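Local structure of glutamine cyclotransferase (Zymomonas mobilis, 3NOL) at residues D97-L102 with R115-V120; N211-E216 with K244-V249. The protein probably catalyses the cyclisation of N-terminal glutamine residues to pyroglutamate, releasing ammonia, as a bacterial glutaminyl cyclase with a beta-propeller fold. All coordinates share one frame; numbering follows the deposited sequence.

In the fold
From the N terminus, the chain lends strand 28-38 to a blade that is completed only near the C terminus, by strand 248-256. Contact 1 is local: 97-102 meets 115-120 past the intervening strand 108-113, closing a 12-residue connection inside one propeller blade. The chain then builds the following blades before contact 2 opens. There 211-216 meets 244-249, closing a 27-residue connection through strands 227-233 and 238-243 and tying the loop between two blades to the turn before strand 248-256, which begins within 244-249 and pairs with 28-38. The contacts run in series, neither nested nor crossed; the centres of contact 1 and contact 2 lie about 29 Å apart, on opposite sides of the chain's centre.

Contact 1. Residues D97-L102 with R115-V120; sequences DKIVGL and RNLRQV
Ile99 and Leu117 meet through one methyl each, Ile99 CD1 lying 3.8 Å from Leu117 CD2, and this pair makes the tight part of the contact. The two side chains cross at a slant. Ile99 lies on strand 98-103 and Leu117 on the turn that leads into one of the two outermost strands, 119-124, so the pair joins strand 98-103 to that turn, past strand 108-113, whose Trp112 pairs with Ile99 through the backbone; Ile99 also touches Ile114. Ile99 places CG1 opposite its carbonyl carbon (chi1 -62°) and stretches on through chi2, which carries CD1 out to its partner. Leu117 sits in a backbone bend with positive phi, and its CD2 branch does the touching. Both side chains are buried, and the carbonyl of Arg115 accepts a hydrogen bond from Gln79 NE2.

The loose side is formed by Lys98 and Val120. Lys98 CE comes no nearer than 4.5 Å to Val120 CG2, with Val120 exposed and Lys98 partly so, and both also lean on Asn113 of the strand between. The bend in the lysine chain brings its amine back to its neighbour, where Lys98 NZ forms a salt bridge of 3.5 Å with Asp97 OD1. This charge pair lies within one segment and gives the contact no polar bond across; no hydrogen bond spans the segments at all, and the alpha carbons of Ile99 and Leu117 stay 7.8 Å apart. Oily methyls inside and a bent lysine on the more exposed side thus join the second strand and the approach to the fourth in a four-stranded antiparallel blade of a beta-propeller, with Leu117 packed against Gln79 and Ile81 of the blade before.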
loop_
_atom_site.group_PDB
_atom_site.type_symbol
_atom_site.label_atom_id
_atom_site.label_comp_id
_atom_site.label_asym_id
_atom_site.label_seq_id
_atom_site.Cartn_x
_atom_site.Cartn_y
_atom_site.Cartn_z
ATOM N N ASP A 97 -0.063 -1.024 18.386
ATOM C CA ASP A 97 1.333 -1.492 18.450
ATOM C C ASP A 97 1.498 -2.840 17.735
ATOM O O ASP A 97 2.388 -3.643 18.046
ATOM C CB ASP A 97 1.841 -1.530 19.907
ATOM C CG ASP A 97 0.963 -2.371 20.820
ATOM O OD1 ASP A 97 -0.143 -2.756 20.395
ATOM O OD2 ASP A 97 1.383 -2.634 21.985
ATOM N N LYS A 98 0.633 -3.064 16.746
ATOM C CA LYS A 98 0.643 -4.281 15.937
ATOM C C LYS A 98 0.849 -3.965 14.459
ATOM O O LYS A 98 0.648 -2.826 14.022
ATOM C CB LYS A 98 -0.689 -5.027 16.094
ATOM C CG LYS A 98 -1.134 -5.228 17.531
ATOM C CD LYS A 98 -0.333 -6.330 18.189
ATOM C CE LYS A 98 -0.941 -6.756 19.528
ATOM N NZ LYS A 98 -0.153 -6.273 20.680
ATOM N N ILE A 99 1.229 -4.988 13.703
ATOM C CA ILE A 99 1.132 -4.934 12.243
ATOM C C ILE A 99 0.180 -6.057 11.856
ATOM O O ILE A 99 0.237 -7.170 12.430
ATOM C CB ILE A 99 2.504 -5.094 11.557
ATOM C CG1 ILE A 99 3.424 -3.925 11.964
ATOM C CG2 ILE A 99 2.341 -5.216 9.999
ATOM C CD1 ILE A 99 4.808 -3.998 11.351
ATOM N N VAL A 100 -0.717 -5.752 10.922
ATOM C CA VAL A 100 -1.676 -6.717 10.399
ATOM C C VAL A 100 -1.336 -6.932 8.919
ATOM O O VAL A 100 -0.984 -5.977 8.199
ATOM C CB VAL A 100 -3.130 -6.205 10.534
ATOM C CG1 VAL A 100 -4.108 -7.256 10.017
ATOM C CG2 VAL A 100 -3.447 -5.789 12.000
ATOM N N GLY A 101 -1.390 -8.180 8.486
ATOM C CA GLY A 101 -0.983 -8.544 7.129
ATOM C C GLY A 101 -2.015 -9.452 6.461
ATOM O O GLY A 101 -2.632 -10.305 7.125
ATOM N N LEU A 102 -2.173 -9.271 5.145
ATOM C CA LEU A 102 -2.976 -10.138 4.283
ATOM C C LEU A 102 -2.105 -11.156 3.536
ATOM O O LEU A 102 -0.873 -11.081 3.577
ATOM C CB LEU A 102 -3.742 -9.275 3.274
ATOM C CG LEU A 102 -4.577 -8.136 3.912
ATOM C CD1 LEU A 102 -5.250 -7.328 2.802
ATOM C CD2 LEU A 102 -5.584 -8.691 4.959
ATOM N N ARG A 115 7.280 -4.640 17.798
ATOM C CA ARG A 115 8.650 -4.590 18.355
ATOM C C ARG A 115 9.613 -5.603 17.703
ATOM O O ARG A 115 10.685 -5.210 17.239
ATOM C CB ARG A 115 8.685 -4.736 19.891
ATOM C CG ARG A 115 10.106 -4.575 20.441
ATOM C CD ARG A 115 10.288 -4.827 21.941
ATOM N NE ARG A 115 11.677 -4.527 22.313
ATOM C CZ ARG A 115 12.296 -4.990 23.402
ATOM N NH1 ARG A 115 13.564 -4.647 23.647
ATOM N NH2 ARG A 115 11.656 -5.813 24.240
ATOM N N ASN A 116 9.225 -6.888 17.686
ATOM C CA ASN A 116 10.059 -7.961 17.140
ATOM C C ASN A 116 9.385 -8.770 16.021
ATOM O O ASN A 116 9.912 -9.804 15.580
ATOM C CB ASN A 116 10.568 -8.884 18.254
ATOM C CG ASN A 116 11.638 -8.213 19.129
ATOM O OD1 ASN A 116 12.667 -7.720 18.631
ATOM N ND2 ASN A 116 11.395 -8.193 20.436
ATOM N N LEU A 117 8.236 -8.278 15.537
ATOM C CA LEU A 117 7.498 -8.941 14.444
ATOM C C LEU A 117 7.146 -10.395 14.761
ATOM O O LEU A 117 7.044 -11.241 13.862
ATOM C CB LEU A 117 8.222 -8.799 13.093
ATOM C CG LEU A 117 8.639 -7.383 12.677
ATOM C CD1 LEU A 117 9.511 -7.408 11.406
ATOM C CD2 LEU A 117 7.433 -6.444 12.480
ATOM N N ARG A 118 6.945 -10.658 16.052
ATOM C CA ARG A 118 6.505 -11.950 16.559
ATOM C C ARG A 118 5.026 -12.142 16.196
ATOM O O ARG A 118 4.225 -11.249 16.430
ATOM C CB ARG A 118 6.666 -11.984 18.080
ATOM C CG ARG A 118 6.245 -13.300 18.689
ATOM C CD ARG A 118 6.624 -13.389 20.170
ATOM N NE ARG A 118 5.815 -12.490 20.993
ATOM C CZ ARG A 118 4.570 -12.757 21.399
ATOM N NH1 ARG A 118 3.980 -13.899 21.060
ATOM N NH2 ARG A 118 3.906 -11.874 22.140
ATOM N N GLN A 119 4.682 -13.292 15.624
ATOM C CA GLN A 119 3.278 -13.562 15.253
ATOM C C GLN A 119 2.451 -13.832 16.505
ATOM O O GLN A 119 2.859 -14.638 17.375
ATOM C CB GLN A 119 3.170 -14.726 14.262
ATOM C CG GLN A 119 1.736 -15.182 13.988
ATOM C CD GLN A 119 1.672 -16.336 12.993
ATOM O OE1 GLN A 119 2.573 -16.505 12.174
ATOM N NE2 GLN A 119 0.612 -17.138 13.069
ATOM N N VAL A 120 1.315 -13.142 16.616
ATOM C CA VAL A 120 0.411 -13.307 17.772
ATOM C C VAL A 120 -1.004 -13.827 17.427
ATOM O O VAL A 120 -1.732 -14.304 18.304
ATOM C CB VAL A 120 0.317 -12.018 18.630
ATOM C CG1 VAL A 120 1.684 -11.706 19.276
ATOM C CG2 VAL A 120 -0.230 -10.820 17.805
#

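Contact 2. Residues N211-E216 with K244-V249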
loop_
_atom_site.group_PDB
_atom_site.type_symbol
_atom_site.label_atom_id
_atom_site.label_comp_id
_atom_site.label_asym_id
_atom_site.label_seq_id
_atom_site.Cartn_x
_atom_site.Cartn_y
_atom_site.Cartn_z
ATOM N N ASN A 211 2.323 8.713 -14.586
ATOM C CA ASN A 211 2.949 8.333 -15.848
ATOM C C ASN A 211 4.191 9.172 -16.083
ATOM O O ASN A 211 4.188 10.380 -15.838
ATOM C CB ASN A 211 1.961 8.427 -17.005
ATOM C CG ASN A 211 1.054 7.220 -17.075
ATOM O OD1 ASN A 211 1.491 6.133 -17.454
ATOM N ND2 ASN A 211 -0.212 7.399 -16.707
ATOM N N GLY A 212 5.268 8.507 -16.495
ATOM C CA GLY A 212 6.540 9.189 -16.752
ATOM C C GLY A 212 7.496 9.316 -15.574
ATOM O O GLY A 212 8.661 9.709 -15.753
ATOM N N ILE A 213 7.033 8.975 -14.369
ATOM C CA ILE A 213 7.887 9.056 -13.186
ATOM C C ILE A 213 9.128 8.132 -13.285
ATOM O O ILE A 213 10.178 8.466 -12.755
ATOM C CB ILE A 213 7.094 8.871 -11.850
ATOM C CG1 ILE A 213 7.856 9.511 -10.685
ATOM C CG2 ILE A 213 6.762 7.398 -11.616
ATOM C CD1 ILE A 213 7.054 9.719 -9.454
ATOM N N LEU A 214 9.008 7.000 -13.985
ATOM C CA LEU A 214 10.164 6.095 -14.167
ATOM C C LEU A 214 11.326 6.731 -14.911
ATOM O O LEU A 214 12.473 6.340 -14.708
ATOM C CB LEU A 214 9.765 4.783 -14.846
ATOM C CG LEU A 214 9.279 3.650 -13.952
ATOM C CD1 LEU A 214 9.284 2.344 -14.761
ATOM C CD2 LEU A 214 10.123 3.516 -12.672
ATOM N N ALA A 215 11.017 7.692 -15.783
ATOM C CA ALA A 215 12.022 8.452 -16.529
ATOM C C ALA A 215 12.901 9.311 -15.599
ATOM O O ALA A 215 14.012 9.702 -15.971
ATOM C CB ALA A 215 11.332 9.326 -17.601
ATOM N N GLU A 216 12.401 9.569 -14.383
ATOM C CA GLU A 216 13.109 10.339 -13.355
ATOM C C GLU A 216 13.721 9.433 -12.250
ATOM O O GLU A 216 14.205 9.929 -11.222
ATOM C CB GLU A 216 12.158 11.392 -12.738
ATOM C CG GLU A 216 11.711 12.488 -13.748
ATOM C CD GLU A 216 10.723 13.503 -13.163
ATOM O OE1 GLU A 216 11.070 14.211 -12.185
ATOM O OE2 GLU A 216 9.595 13.605 -13.692
ATOM N N LYS A 244 6.836 -2.259 -7.769
ATOM C CA LYS A 244 7.498 -3.564 -7.696
ATOM C C LYS A 244 8.769 -3.546 -8.527
ATOM O O LYS A 244 8.708 -3.285 -9.737
ATOM C CB LYS A 244 6.551 -4.666 -8.149
ATOM C CG LYS A 244 5.207 -4.683 -7.365
ATOM C CD LYS A 244 4.469 -6.012 -7.629
ATOM C CE LYS A 244 2.987 -6.004 -7.194
ATOM N NZ LYS A 244 2.275 -7.298 -7.524
ATOM N N LEU A 245 9.891 -3.830 -7.860
ATOM C CA LEU A 245 11.264 -3.830 -8.443
ATOM C C LEU A 245 11.776 -2.419 -8.766
ATOM O O LEU A 245 12.845 -2.255 -9.363
ATOM C CB LEU A 245 11.356 -4.737 -9.678
ATOM C CG LEU A 245 10.733 -6.141 -9.595
ATOM C CD1 LEU A 245 10.898 -6.888 -10.930
ATOM C CD2 LEU A 245 11.357 -6.935 -8.450
ATOM N N TRP A 246 11.015 -1.401 -8.356
ATOM C CA TRP A 246 11.386 -0.029 -8.658
ATOM C C TRP A 246 12.675 0.338 -7.907
ATOM O O TRP A 246 12.856 -0.059 -6.747
ATOM C CB TRP A 246 10.243 0.923 -8.298
ATOM C CG TRP A 246 9.157 0.928 -9.315
ATOM C CD1 TRP A 246 8.729 -0.126 -10.102
ATOM C CD2 TRP A 246 8.385 2.056 -9.703
ATOM N NE1 TRP A 246 7.715 0.294 -10.938
ATOM C CE2 TRP A 246 7.491 1.631 -10.722
ATOM C CE3 TRP A 246 8.363 3.395 -9.301
ATOM C CZ2 TRP A 246 6.581 2.506 -11.333
ATOM C CZ3 TRP A 246 7.461 4.260 -9.915
ATOM C CH2 TRP A 246 6.584 3.812 -10.916
ATOM N N PRO A 247 13.591 1.069 -8.571
ATOM C CA PRO A 247 14.875 1.432 -7.934
ATOM C C PRO A 247 14.797 2.586 -6.936
ATOM O O PRO A 247 15.808 2.907 -6.295
ATOM C CB PRO A 247 15.747 1.858 -9.130
ATOM C CG PRO A 247 14.727 2.440 -10.115
ATOM C CD PRO A 247 13.509 1.550 -9.972
ATOM N N LYS A 248 13.629 3.225 -6.845
ATOM C CA LYS A 248 13.453 4.361 -5.925
ATOM C C LYS A 248 12.109 4.327 -5.207
ATOM O O LYS A 248 11.150 3.768 -5.730
ATOM C CB LYS A 248 13.540 5.707 -6.680
ATOM C CG LYS A 248 14.851 6.011 -7.438
ATOM C CD LYS A 248 16.081 6.138 -6.527
ATOM C CE LYS A 248 17.312 6.523 -7.378
ATOM N NZ LYS A 248 18.570 6.577 -6.563
ATOM N N VAL A 249 12.060 4.952 -4.022
ATOM C CA VAL A 249 10.831 5.449 -3.424
ATOM C C VAL A 249 10.882 6.963 -3.655
ATOM O O VAL A 249 11.907 7.597 -3.369
ATOM C CB VAL A 249 10.762 5.195 -1.896
ATOM C CG1 VAL A 249 9.474 5.786 -1.297
ATOM C CG2 VAL A 249 10.871 3.693 -1.588
#
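Leu214 sets its CD2 methyl on the indole of Trp246, where the loop joining two blades of the beta-propeller, from strand 204-209 to strand 227-233, meets the turn between strands 238-243 and 248-256 of the second. The methyl is almost centred, 3.6 Å from the middle of the six-membered ring of Trp246 and only 5° off its normal, a CH-pi contact over the face. Leu214 CG follows above the rim, 3.9 Å from Trp246 CZ2. Ile213 comes in obliquely at the far end of the same ring, its CG2 3.6 Å from Trp246 CZ3, and its side chain crosses the indole at about a right angle. Ile213 keeps CG1 roughly opposite its backbone N (chi1 -157°), and this leaves CG2 in the tight position between N and the carbonyl carbon, turned to the ring.

The second shell helps to position the indole. Trp246 NE1 is hydrogen-bonded to the carbonyl of Asp225, and Ile224 and Leu227 touch the Trp246 side chain, Ile224 touching Leu214 too. An alanine in place of Trp246 would probably leave Leu214 CD2 and Ile213 CG2 without the surface they rest on and the Asp225 carbonyl without its indole donor, opening a gap between loop and turn.

Farther out, Ile213 rests on Tyr31 and Ile33 of strand 28-38, the N-terminal strand that pairs with 248-256 to close the propeller ring. The carbonyl of Trp246 is bonded to His39 ND1. Residues 213-216 form a short 3-10 segment, in which Glu216 N bonds Ile213 O at 3.0 Å; just ahead of it Gly212 has a phi of 89°, where a beta carbon would press against the carbonyl O of Asn211.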